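Local coordinates for glyoxylate-induced Protein (PDB 1SQ4) that is of unknown function but, as a double beta-barrel protein of the cupin superfamily, may act as a ureidoglycine aminohydrolase, at residues D50-W55 with Y71-A76; P60-A65 with W241-C246; A92-V97 with T136-I141. All blocks are in the same frame, centred on the assembly; numbering follows the deposited sequence.

Interaction 1: residues D50-W55 with Y71-A76; sequences DNMRMW and YIVELA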
loop_
_atom_site.group_PDB
_atom_site.type_symbol
_atom_site.label_atom_id
_atom_site.label_comp_id
_atom_site.label_asym_id
_atom_site.label_seq_id
_atom_site.Cartn_x
_atom_site.Cartn_y
_atom_site.Cartn_z
ATOM N N ASP A 50 17.287 -41.132 17.989
ATOM C CA ASP A 50 16.654 -41.501 19.250
ATOM C C ASP A 50 16.498 -40.284 20.139
ATOM O O ASP A 50 17.426 -39.485 20.286
ATOM C CB ASP A 50 17.494 -42.539 19.995
ATOM C CG ASP A 50 18.088 -43.573 19.072
ATOM O OD1 ASP A 50 17.303 -44.293 18.412
ATOM O OD2 ASP A 50 19.337 -43.661 19.005
ATOM N N ASN A 51 15.317 -40.168 20.734
ATOM C CA ASN A 51 14.978 -39.079 21.638
ATOM C C ASN A 51 15.341 -37.715 21.091
ATOM O O ASN A 51 15.975 -36.911 21.765
ATOM C CB ASN A 51 15.654 -39.304 22.992
ATOM C CG ASN A 51 15.284 -40.642 23.594
ATOM O OD1 ASN A 51 14.115 -41.037 23.570
ATOM N ND2 ASN A 51 16.270 -41.349 24.140
HETATM N N MSE A 52 14.906 -37.447 19.871
HETATM C CA MSE A 52 15.213 -36.183 19.232
HETATM C C MSE A 52 14.003 -35.419 18.706
HETATM O O MSE A 52 13.068 -36.001 18.158
HETATM C CB MSE A 52 16.185 -36.442 18.087
HETATM C CG MSE A 52 16.675 -35.192 17.355
HETATM SE SE MSE A 52 15.543 -34.475 15.971
HETATM C CE MSE A 52 16.508 -35.125 14.402
ATOM N N ARG A 53 14.037 -34.104 18.874
ATOM C CA ARG A 53 12.986 -33.225 18.381
ATOM C C ARG A 53 13.754 -31.988 17.886
ATOM O O ARG A 53 14.744 -31.589 18.499
ATOM C CB ARG A 53 12.012 -32.869 19.512
ATOM C CG ARG A 53 12.645 -32.059 20.653
ATOM C CD ARG A 53 11.827 -32.063 21.959
ATOM N NE ARG A 53 10.453 -31.574 21.794
ATOM C CZ ARG A 53 9.938 -30.507 22.410
ATOM N NH1 ARG A 53 10.665 -29.771 23.255
ATOM N NH2 ARG A 53 8.674 -30.182 22.178
HETATM N N MSE A 54 13.326 -31.400 16.773
HETATM C CA MSE A 54 14.013 -30.230 16.237
HETATM C C MSE A 54 13.068 -29.223 15.602
HETATM O O MSE A 54 11.980 -29.560 15.136
HETATM C CB MSE A 54 15.054 -30.647 15.189
HETATM C CG MSE A 54 14.462 -31.289 13.943
HETATM SE SE MSE A 54 15.769 -31.922 12.639
HETATM C CE MSE A 54 14.918 -31.335 10.989
ATOM N N TRP A 55 13.517 -27.981 15.584
ATOM C CA TRP A 55 12.767 -26.905 14.999
ATOM C C TRP A 55 13.431 -26.594 13.685
ATOM O O TRP A 55 14.632 -26.329 13.651
ATOM C CB TRP A 55 12.792 -25.708 15.935
ATOM C CG TRP A 55 11.773 -25.873 16.992
ATOM C CD1 TRP A 55 10.427 -25.699 16.852
ATOM C CD2 TRP A 55 11.981 -26.330 18.334
ATOM N NE1 TRP A 55 9.782 -26.018 18.019
ATOM C CE2 TRP A 55 10.713 -26.408 18.948
ATOM C CE3 TRP A 55 13.111 -26.686 19.076
ATOM C CZ2 TRP A 55 10.543 -26.824 20.275
ATOM C CZ3 TRP A 55 12.944 -27.101 20.395
ATOM C CH2 TRP A 55 11.668 -27.166 20.979
ATOM N N TYR A 71 18.638 -26.409 11.541
ATOM C CA TYR A 71 17.744 -27.080 12.475
ATOM C C TYR A 71 18.201 -26.750 13.891
ATOM O O TYR A 71 19.372 -26.447 14.119
ATOM C CB TYR A 71 17.792 -28.601 12.324
ATOM C CG TYR A 71 17.744 -29.167 10.931
ATOM C CD1 TYR A 71 16.959 -28.591 9.938
ATOM C CD2 TYR A 71 18.402 -30.359 10.639
ATOM C CE1 TYR A 71 16.824 -29.193 8.690
ATOM C CE2 TYR A 71 18.270 -30.966 9.398
ATOM C CZ TYR A 71 17.475 -30.377 8.430
ATOM O OH TYR A 71 17.294 -30.991 7.217
ATOM N N ILE A 72 17.277 -26.798 14.841
ATOM C CA ILE A 72 17.633 -26.556 16.229
ATOM C C ILE A 72 17.182 -27.829 16.927
ATOM O O ILE A 72 16.000 -28.017 17.241
ATOM C CB ILE A 72 16.941 -25.292 16.813
ATOM C CG1 ILE A 72 17.457 -24.036 16.102
ATOM C CG2 ILE A 72 17.281 -25.140 18.283
ATOM C CD1 ILE A 72 16.867 -22.723 16.617
ATOM N N VAL A 73 18.152 -28.716 17.133
ATOM C CA VAL A 73 17.915 -30.023 17.723
ATOM C C VAL A 73 17.985 -30.134 19.231
ATOM O O VAL A 73 18.905 -29.645 19.863
ATOM C CB VAL A 73 18.874 -31.042 17.115
ATOM C CG1 VAL A 73 18.621 -32.411 17.707
ATOM C CG2 VAL A 73 18.692 -31.064 15.613
ATOM N N GLU A 74 16.998 -30.805 19.795
ATOM C CA GLU A 74 16.932 -31.013 21.222
ATOM C C GLU A 74 17.042 -32.507 21.479
ATOM O O GLU A 74 16.181 -33.298 21.060
ATOM C CB GLU A 74 15.599 -30.474 21.760
ATOM C CG GLU A 74 15.284 -30.835 23.209
ATOM C CD GLU A 74 13.884 -30.406 23.648
ATOM O OE1 GLU A 74 13.378 -30.951 24.644
ATOM O OE2 GLU A 74 13.282 -29.519 23.015
ATOM N N LEU A 75 18.120 -32.904 22.137
ATOM C CA LEU A 75 18.311 -34.310 22.460
ATOM C C LEU A 75 18.056 -34.524 23.926
ATOM O O LEU A 75 18.594 -33.817 24.776
ATOM C CB LEU A 75 19.729 -34.763 22.155
ATOM C CG LEU A 75 20.117 -34.655 20.698
ATOM C CD1 LEU A 75 21.571 -35.061 20.551
ATOM C CD2 LEU A 75 19.200 -35.525 19.858
ATOM N N ALA A 76 17.226 -35.509 24.214
ATOM C CA ALA A 76 16.921 -35.849 25.581
ATOM C C ALA A 76 18.058 -36.751 26.005
ATOM O O ALA A 76 18.848 -37.211 25.175
ATOM C CB ALA A 76 15.613 -36.599 25.654
#
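Residues 50-55 and 71-76 pair as the two strands of an antiparallel beta hairpin at one end of a cupin beta sheet, with strand 69-76 lying between strand 52-57 and strand 136-144. The ladder runs from the hydrogen-bonded pair Trp-55 and Ile-72 to the bond from Ala-76 N to Asn-51 O (3.1 Å). Arg-53 and Glu-74 form the other hydrogen-bonded pair, and their side chains reinforce it with a salt bridge of 2.6 Å between Arg-53 NH1 and Glu-74 OE2. The two side chains run side by side, yet the guanidinium and carboxylate planes are 86° apart. Arg-53 NH1 meets Glu-74 OE2 on the syn side but about 25° out of the carboxylate plane, with a weak second bond to OE1. Asp-40 pairs with Arg-53 NH2, and His-135 bonds to Glu-74 OE1. Trp-55, its NE1 bonded to Arg-39 O, sets CZ2 over one guanidinium face, offset toward the rim, and approaches Glu-74 OE2 obliquely. The other face, with Met-52, Met-54 and Val-73, is mostly apolar: selenomethionine Met-52 meets Val-73 and Leu-75 through CG. In selenomethionine Met-54, CG sits between the backbone N and the carbonyl carbon (chi1 65°), from where the chain runs alongside Tyr-71, whose hydroxyl bonds to His-269 of the second subunit. Met-54 SE lies obliquely beside this ring, a Met-aromatic contact, and Met-54 CE makes a CH-pi contact 3.4 Å from the Tyr-71 centroid, almost on the normal.

Interaction 2: residues P60-A65 with W241-C246; sequences PLSGFA and WLRAFC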
loop_
_atom_site.group_PDB
_atom_site.type_symbol
_atom_site.label_atom_id
_atom_site.label_comp_id
_atom_site.label_asym_id
_atom_site.label_seq_id
_atom_site.Cartn_x
_atom_site.Cartn_y
_atom_site.Cartn_z
ATOM N N PRO A 60 12.787 -19.435 4.293
ATOM C CA PRO A 60 12.075 -18.338 4.949
ATOM C C PRO A 60 11.202 -17.567 3.971
ATOM O O PRO A 60 10.115 -17.095 4.314
ATOM C CB PRO A 60 13.203 -17.466 5.490
ATOM C CG PRO A 60 14.346 -18.418 5.646
ATOM C CD PRO A 60 14.240 -19.247 4.402
ATOM N N LEU A 61 11.698 -17.446 2.746
ATOM C CA LEU A 61 11.005 -16.712 1.696
ATOM C C LEU A 61 11.131 -17.482 0.403
ATOM O O LEU A 61 12.059 -18.272 0.227
ATOM C CB LEU A 61 11.637 -15.328 1.530
ATOM C CG LEU A 61 10.878 -14.047 1.878
ATOM C CD1 LEU A 61 10.083 -14.184 3.164
ATOM C CD2 LEU A 61 11.890 -12.931 1.971
ATOM N N SER A 62 10.202 -17.241 -0.512
ATOM C CA SER A 62 10.211 -17.945 -1.787
ATOM C C SER A 62 11.428 -17.577 -2.623
ATOM O O SER A 62 12.162 -16.642 -2.304
ATOM C CB SER A 62 8.941 -17.625 -2.579
ATOM O OG SER A 62 9.027 -16.351 -3.201
ATOM N N GLY A 63 11.644 -18.331 -3.692
ATOM C CA GLY A 63 12.762 -18.044 -4.565
ATOM C C GLY A 63 14.061 -18.735 -4.212
ATOM O O GLY A 63 14.064 -19.877 -3.764
ATOM N N PHE A 64 15.171 -18.035 -4.420
ATOM C CA PHE A 64 16.486 -18.593 -4.149
ATOM C C PHE A 64 16.769 -18.661 -2.658
ATOM O O PHE A 64 17.491 -17.830 -2.105
ATOM C CB PHE A 64 17.563 -17.766 -4.868
ATOM C CG PHE A 64 18.907 -18.455 -4.965
ATOM C CD1 PHE A 64 19.806 -18.422 -3.904
ATOM C CD2 PHE A 64 19.273 -19.132 -6.131
ATOM C CE1 PHE A 64 21.049 -19.045 -4.002
ATOM C CE2 PHE A 64 20.517 -19.758 -6.238
ATOM C CZ PHE A 64 21.404 -19.715 -5.172
ATOM N N ALA A 65 16.195 -19.677 -2.019
ATOM C CA ALA A 65 16.356 -19.890 -0.589
ATOM C C ALA A 65 16.366 -21.373 -0.242
ATOM O O ALA A 65 15.727 -21.804 0.718
ATOM C CB ALA A 65 15.242 -19.193 0.165
ATOM N N TRP A 241 16.000 -13.318 7.680
ATOM C CA TRP A 241 16.494 -13.826 6.410
ATOM C C TRP A 241 16.591 -12.698 5.409
ATOM O O TRP A 241 15.610 -11.997 5.174
ATOM C CB TRP A 241 15.570 -14.901 5.852
ATOM C CG TRP A 241 15.977 -15.328 4.484
ATOM C CD1 TRP A 241 15.425 -14.940 3.310
ATOM C CD2 TRP A 241 17.095 -16.158 4.149
ATOM N NE1 TRP A 241 16.125 -15.475 2.255
ATOM C CE2 TRP A 241 17.153 -16.231 2.743
ATOM C CE3 TRP A 241 18.045 -16.854 4.904
ATOM C CZ2 TRP A 241 18.130 -16.957 2.074
ATOM C CZ3 TRP A 241 19.017 -17.575 4.245
ATOM C CH2 TRP A 241 19.049 -17.629 2.842
ATOM N N LEU A 242 17.770 -12.537 4.813
ATOM C CA LEU A 242 18.011 -11.488 3.825
ATOM C C LEU A 242 18.129 -12.025 2.400
ATOM O O LEU A 242 18.831 -13.005 2.162
ATOM C CB LEU A 242 19.268 -10.714 4.192
ATOM C CG LEU A 242 19.061 -9.729 5.343
ATOM C CD1 LEU A 242 19.731 -10.207 6.608
ATOM C CD2 LEU A 242 19.634 -8.380 4.914
ATOM N N ARG A 243 17.449 -11.356 1.462
ATOM C CA ARG A 243 17.402 -11.741 0.047
ATOM C C ARG A 243 18.627 -11.463 -0.808
ATOM O O ARG A 243 19.042 -12.323 -1.601
ATOM C CB ARG A 243 16.191 -11.099 -0.647
ATOM C CG ARG A 243 14.970 -12.000 -0.799
ATOM C CD ARG A 243 14.744 -12.480 -2.239
ATOM N NE ARG A 243 13.660 -13.457 -2.315
ATOM C CZ ARG A 243 12.387 -13.174 -2.058
ATOM N NH1 ARG A 243 11.455 -14.121 -2.139
ATOM N NH2 ARG A 243 12.046 -11.935 -1.735
ATOM N N ALA A 244 19.187 -10.269 -0.680
ATOM C CA ALA A 244 20.360 -9.875 -1.462
ATOM C C ALA A 244 20.319 -8.375 -1.625
ATOM O O ALA A 244 19.281 -7.798 -1.956
ATOM C CB ALA A 244 20.376 -10.534 -2.834
ATOM N N PHE A 245 21.467 -7.760 -1.382
ATOM C CA PHE A 245 21.613 -6.328 -1.461
ATOM C C PHE A 245 20.698 -5.651 -0.467
ATOM O O PHE A 245 20.651 -4.431 -0.399
ATOM C CB PHE A 245 21.317 -5.855 -2.872
ATOM C CG PHE A 245 22.263 -6.384 -3.889
ATOM C CD1 PHE A 245 23.570 -5.914 -3.953
ATOM C CD2 PHE A 245 21.853 -7.368 -4.781
ATOM C CE1 PHE A 245 24.460 -6.408 -4.902
ATOM C CE2 PHE A 245 22.732 -7.874 -5.734
ATOM C CZ PHE A 245 24.039 -7.393 -5.791
ATOM N N CYS A 246 19.972 -6.444 0.311
ATOM C CA CYS A 246 19.077 -5.883 1.316
ATOM C C CYS A 246 19.882 -5.044 2.313
ATOM O O CYS A 246 20.764 -5.559 2.991
ATOM C CB CYS A 246 18.355 -7.001 2.059
ATOM S SG CYS A 246 17.219 -6.394 3.327
#
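Pro-60 lies over one face of the Trp-241 indole, bringing the loop between strands 52-57 and 69-76 onto strand 239-244 of the second cupin sheet. This is the close-packed part of the contact. The proline crosses the tryptophan at about a right angle, with Pro-60 CB 3.5 Å from Trp-241 CB and its CG 3.5 Å above the ring plane, offset toward the rim near Trp-241 CG and CD2. Trp-241 CG is anti to the backbone N (chi1 174°), which swings the indole toward the loop, where Ala-65 CB approaches Trp-241 CZ2 at 4.1 Å. The looser side, formed by partly exposed residues 62-64, is bridged by Arg-243. Arg-243 NH1 donates to Ser-62 O over 2.6 Å, with the acceptor near the guanidinium plane but the donor 46° above the carbonyl plane, off the lone-pair directions. Leu-61 CD2 sits over one guanidinium face, offset toward the rim, 3.8 Å from Arg-243 NH2. At the centre of an inverse gamma turn, Phe-64 makes a cation-pi contact with Arg-59 of the third subunit. Ser-62 packs on Arg-243 of the second subunit, and Arg-243 on Ser-62 of the third. Arg-243 is held here by a main-chain carbonyl, not by a carboxylate of the loop; the carbonyl oxygens of Ser-62 and, weakly, Glu-28 probably offset part of its charge.

Interaction 3: residues A92-V97 with T136-I141; sequences AVLFVV and TRFHWI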
loop_
_atom_site.group_PDB
_atom_site.type_symbol
_atom_site.label_atom_id
_atom_site.label_comp_id
_atom_site.label_asym_id
_atom_site.label_seq_id
_atom_site.Cartn_x
_atom_site.Cartn_y
_atom_site.Cartn_z
ATOM N N ALA A 92 28.323 -29.726 7.109
ATOM C CA ALA A 92 27.610 -29.171 8.251
ATOM C C ALA A 92 28.451 -28.369 9.244
ATOM O O ALA A 92 29.683 -28.333 9.185
ATOM C CB ALA A 92 26.883 -30.294 9.003
ATOM N N VAL A 93 27.738 -27.722 10.155
ATOM C CA VAL A 93 28.330 -26.955 11.225
ATOM C C VAL A 93 27.414 -27.168 12.427
ATOM O O VAL A 93 26.209 -26.897 12.364
ATOM C CB VAL A 93 28.399 -25.454 10.900
ATOM C CG1 VAL A 93 28.871 -24.689 12.120
ATOM C CG2 VAL A 93 29.346 -25.216 9.738
ATOM N N LEU A 94 27.980 -27.688 13.507
ATOM C CA LEU A 94 27.224 -27.933 14.728
ATOM C C LEU A 94 27.613 -26.868 15.734
ATOM O O LEU A 94 28.798 -26.592 15.946
ATOM C CB LEU A 94 27.539 -29.331 15.282
ATOM C CG LEU A 94 26.578 -30.503 15.032
ATOM C CD1 LEU A 94 26.124 -30.554 13.594
ATOM C CD2 LEU A 94 27.269 -31.796 15.419
ATOM N N PHE A 95 26.608 -26.266 16.352
ATOM C CA PHE A 95 26.847 -25.222 17.329
ATOM C C PHE A 95 25.958 -25.419 18.540
ATOM O O PHE A 95 24.773 -25.078 18.512
ATOM C CB PHE A 95 26.556 -23.859 16.711
ATOM C CG PHE A 95 26.810 -22.720 17.638
ATOM C CD1 PHE A 95 28.107 -22.410 18.027
ATOM C CD2 PHE A 95 25.753 -21.984 18.162
ATOM C CE1 PHE A 95 28.345 -21.382 18.919
ATOM C CE2 PHE A 95 25.986 -20.950 19.058
ATOM C CZ PHE A 95 27.282 -20.649 19.443
ATOM N N VAL A 96 26.526 -25.945 19.616
ATOM C CA VAL A 96 25.734 -26.190 20.810
ATOM C C VAL A 96 25.449 -24.923 21.606
ATOM O O VAL A 96 26.345 -24.124 21.869
ATOM C CB VAL A 96 26.417 -27.235 21.702
ATOM C CG1 VAL A 96 27.834 -26.820 21.946
ATOM C CG2 VAL A 96 25.659 -27.383 23.014
ATOM N N VAL A 97 24.184 -24.752 21.981
ATOM C CA VAL A 97 23.769 -23.583 22.741
ATOM C C VAL A 97 23.361 -23.908 24.173
ATOM O O VAL A 97 23.302 -23.021 25.022
ATOM C CB VAL A 97 22.601 -22.847 22.053
ATOM C CG1 VAL A 97 23.065 -22.265 20.739
ATOM C CG2 VAL A 97 21.442 -23.796 21.835
ATOM N N THR A 136 20.111 -31.473 25.750
ATOM C CA THR A 136 21.126 -30.702 25.057
ATOM C C THR A 136 20.486 -30.067 23.829
ATOM O O THR A 136 19.573 -30.630 23.233
ATOM C CB THR A 136 22.304 -31.600 24.651
ATOM O OG1 THR A 136 22.812 -32.245 25.818
ATOM C CG2 THR A 136 23.414 -30.780 24.022
ATOM N N ARG A 137 20.958 -28.891 23.450
ATOM C CA ARG A 137 20.383 -28.227 22.301
ATOM C C ARG A 137 21.453 -27.602 21.436
ATOM O O ARG A 137 22.326 -26.881 21.925
ATOM C CB ARG A 137 19.381 -27.174 22.776
ATOM C CG ARG A 137 18.304 -27.743 23.709
ATOM C CD ARG A 137 17.283 -26.692 24.074
ATOM N NE ARG A 137 16.075 -27.293 24.617
ATOM C CZ ARG A 137 15.973 -27.781 25.844
ATOM N NH1 ARG A 137 17.009 -27.729 26.670
ATOM N NH2 ARG A 137 14.844 -28.353 26.236
ATOM N N PHE A 138 21.393 -27.892 20.144
ATOM C CA PHE A 138 22.369 -27.346 19.213
ATOM C C PHE A 138 21.771 -26.982 17.867
ATOM O O PHE A 138 20.679 -27.419 17.522
ATOM C CB PHE A 138 23.517 -28.336 18.983
ATOM C CG PHE A 138 23.089 -29.637 18.344
ATOM C CD1 PHE A 138 22.471 -30.626 19.099
ATOM C CD2 PHE A 138 23.380 -29.900 17.007
ATOM C CE1 PHE A 138 22.142 -31.843 18.532
ATOM C CE2 PHE A 138 23.053 -31.116 16.432
ATOM C CZ PHE A 138 22.445 -32.089 17.195
ATOM N N HIS A 139 22.520 -26.182 17.112
ATOM C CA HIS A 139 22.114 -25.751 15.786
ATOM C C HIS A 139 22.829 -26.619 14.770
ATOM O O HIS A 139 24.003 -26.931 14.937
ATOM C CB HIS A 139 22.483 -24.283 15.543
ATOM C CG HIS A 139 21.574 -23.305 16.218
ATOM N ND1 HIS A 139 20.878 -22.338 15.529
ATOM C CD2 HIS A 139 21.258 -23.134 17.526
ATOM C CE1 HIS A 139 20.174 -21.613 16.379
ATOM N NE2 HIS A 139 20.388 -22.077 17.598
ATOM N N TRP A 140 22.123 -27.002 13.714
ATOM C CA TRP A 140 22.706 -27.835 12.678
ATOM C C TRP A 140 22.465 -27.161 11.327
ATOM O O TRP A 140 21.353 -27.138 10.806
ATOM C CB TRP A 140 22.068 -29.225 12.739
ATOM C CG TRP A 140 22.614 -30.265 11.782
ATOM C CD1 TRP A 140 23.685 -30.140 10.950
ATOM C CD2 TRP A 140 22.051 -31.559 11.515
ATOM N NE1 TRP A 140 23.818 -31.273 10.169
ATOM C CE2 TRP A 140 22.821 -32.159 10.498
ATOM C CE3 TRP A 140 20.954 -32.273 12.035
ATOM C CZ2 TRP A 140 22.545 -33.426 9.988
ATOM C CZ3 TRP A 140 20.679 -33.541 11.523
ATOM C CH2 TRP A 140 21.472 -34.097 10.510
ATOM N N ILE A 141 23.526 -26.604 10.763
ATOM C CA ILE A 141 23.432 -25.922 9.493
ATOM C C ILE A 141 23.968 -26.805 8.363
ATOM O O ILE A 141 25.117 -27.247 8.402
ATOM C CB ILE A 141 24.205 -24.608 9.579
ATOM C CG1 ILE A 141 23.651 -23.781 10.733
ATOM C CG2 ILE A 141 24.081 -23.848 8.291
ATOM C CD1 ILE A 141 24.490 -22.595 11.116
#
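Ala-92 CB meets the Trp-140 indole at its edge, in the ring plane and 3.4 Å from Trp-140 NE1, while Leu-94 CD1 approaches the same five-membered ring obliquely, 3.6 Å from Trp-140 CD1. Trp-140 CG lies opposite the backbone N (chi1 -176°), which takes the indole to Ala-92 and Leu-94. Tyr-71 and Trp-140 meet edge-to-face, and His-269 of the second subunit also reaches the indole. Phe-138 runs alongside Leu-94, whose CG comes obliquely to CD2 and CE2 of the ring. On the other side of the sheet, Val-97 CG1 crosses to the His-139 imidazole, 3.8 Å from His-139 CD2. The two strands, 90-98 and 136-144, are antiparallel neighbours in a cupin barrel sheet. Phe-95 and His-139 exchange two backbone bonds, and Val-97 N donates to Arg-137 O at 2.8 Å. Ile-141 N donates straight to Val-93 O (3.1 Å, 174°), whereas the bond from Val-93 N to Ile-141 O is weak. The face bearing Val-93, Phe-95 and Ile-141 packs on strand 191-198 of the other large sheet, which implies a probably apolar junction there, while the bond from His-139 ND1 to Gln-70 is likely to fix the imidazole's rotation.

Overall arrangement
From the N terminus, the chain first enters interaction 1 at 50-55, passes through the loop 60-65 that belongs to interaction 2, and returns at 71-76 to close the hairpin; these two contacts therefore cross along the sequence without touching, their centres 26 Å apart. Interaction 3 follows in series, opening at 92-97 and closing at 136-141 after a 38-residue excursion. Its second strand lies next to 71-76, so interactions 1 and 3 form a continuous sheet, joined by probable bonds such as Tyr-71 O to Trp-140 N. Interaction 2 closes last, at 241-246, enclosing interaction 3 within its long span and tying the first-domain hairpin loop to the second cupin sheet.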